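Side-chain contact in short-chain dehydrogenase/reductase SDR (Paraburkholderia phymatum, PDB 5VA8), which binds NADP and probably catalyses an NADP(H)-dependent oxidation or reduction: residues A32-A37 and A239-C244. Sequence-based numbering, arbitrary orientation.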
# COMPACT_ATOMS: atom_id res chain seq x y z
N ALA A 32 14.71 -0.81 25.21
CA ALA A 32 15.81 -0.37 26.06
C ALA A 32 16.75 -1.51 26.39
O ALA A 32 17.97 -1.35 26.35
CB ALA A 32 15.26 0.26 27.35
N GLU A 33 16.20 -2.68 26.74
CA GLU A 33 17.05 -3.82 27.08
C GLU A 33 17.87 -4.27 25.88
O GLU A 33 19.05 -4.64 26.03
CB GLU A 33 16.20 -4.98 27.61
CG GLU A 33 15.44 -4.62 28.89
CD GLU A 33 15.08 -5.82 29.74
OE1 GLU A 33 16.01 -6.51 30.21
OE2 GLU A 33 13.86 -6.06 29.95
N ALA A 34 17.27 -4.27 24.69
CA ALA A 34 17.99 -4.75 23.51
C ALA A 34 19.10 -3.78 23.12
O ALA A 34 20.20 -4.22 22.75
CB ALA A 34 17.02 -4.96 22.35
N LEU A 35 18.84 -2.47 23.21
CA LEU A 35 19.89 -1.49 22.93
C LEU A 35 21.01 -1.58 23.96
O LEU A 35 22.20 -1.60 23.61
CB LEU A 35 19.30 -0.08 22.88
CG LEU A 35 18.35 0.18 21.70
CD1 LEU A 35 17.59 1.49 21.90
CD2 LEU A 35 19.12 0.19 20.38
N ALA A 36 20.66 -1.66 25.25
CA ALA A 36 21.68 -1.80 26.28
C ALA A 36 22.53 -3.05 26.07
O ALA A 36 23.74 -3.04 26.32
CB ALA A 36 21.03 -1.82 27.67
N ALA A 37 21.90 -4.15 25.63
CA ALA A 37 22.63 -5.39 25.38
C ALA A 37 23.68 -5.23 24.30
O ALA A 37 24.66 -5.99 24.27
CB ALA A 37 21.66 -6.51 24.99
N ALA A 239 14.29 -6.25 16.97
CA ALA A 239 14.07 -5.58 15.68
C ALA A 239 14.40 -4.10 15.78
O ALA A 239 15.01 -3.53 14.86
CB ALA A 239 12.62 -5.77 15.23
N CYS A 240 14.03 -3.46 16.89
CA CYS A 240 14.41 -2.07 17.10
C CYS A 240 15.93 -1.91 17.08
O CYS A 240 16.46 -1.00 16.43
CB CYS A 240 13.84 -1.59 18.44
SG CYS A 240 14.20 0.15 18.81
N ALA A 241 16.65 -2.80 17.77
CA ALA A 241 18.10 -2.69 17.81
C ALA A 241 18.70 -2.84 16.41
O ALA A 241 19.64 -2.13 16.06
CB ALA A 241 18.69 -3.73 18.77
N PHE A 242 18.15 -3.76 15.60
CA PHE A 242 18.67 -3.87 14.24
C PHE A 242 18.49 -2.57 13.46
O PHE A 242 19.41 -2.12 12.77
CB PHE A 242 18.03 -5.04 13.49
CG PHE A 242 18.64 -5.24 12.14
CD1 PHE A 242 19.84 -5.90 12.01
CD2 PHE A 242 18.07 -4.66 11.01
CE1 PHE A 242 20.45 -6.06 10.76
CE2 PHE A 242 18.68 -4.81 9.77
CZ PHE A 242 19.86 -5.51 9.65
N LEU A 243 17.30 -1.96 13.55
CA LEU A 243 17.08 -0.69 12.86
C LEU A 243 18.05 0.37 13.35
O LEU A 243 18.46 1.25 12.58
CB LEU A 243 15.65 -0.19 13.07
CG LEU A 243 14.56 -0.88 12.24
CD1 LEU A 243 13.19 -0.41 12.72
CD2 LEU A 243 14.74 -0.62 10.75
N CYS A 244 18.43 0.30 14.62
CA CYS A 244 19.32 1.31 15.18
C CYS A 244 20.78 1.05 14.87
O CYS A 244 21.63 1.86 15.25
CB CYS A 244 19.12 1.40 16.69
SG CYS A 244 17.51 2.08 17.18
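With CG of L35 anti to its carbonyl carbon (chi1 -67°) and CD1 anti to CA (chi2 168°), the other methyl, CD2, is left to reach across to A241 on helix 233-243 and to C244, the residue that follows that range. In this Rossmann fold the contact joins two helices that lie on the same face of the parallel sheet: helix 26-37, which follows the first strand, and helix 233-243, which precedes the last, 255-258. L35 CD2 lies 3.9 Å from C244 CB and 4.0 Å from A241 CA, so a single methyl spans two residues three positions apart. SG of C244, also anti to its carbonyl carbon (chi1 -68°), flanks the same methyl, L35 CD2, at 4.1 Å.

Beside this leucine, A34 and A241 point their methyls at each other and meet CB to CB at 4.1 Å. Their small size lets the backbones come close: CA of L35 and CA of A241 are 5.6 Å apart. The contact is made by apolar side chains, with C244 SG at its margin, and all four touching residues are buried. Beneath it, V94 of strand 92-95 receives both L35 and C240, while I92 packs against C244, tying the helix pair to the middle of the sheet. L11 of the same chain and M9 of a second subunit also pack on A241, and on another side of helix 233-243 the ring of F242 meets that of F242 of the second subunit. C244 N donates to C240 O at 3.0 Å and more weakly to A241 O at 3.1 Å.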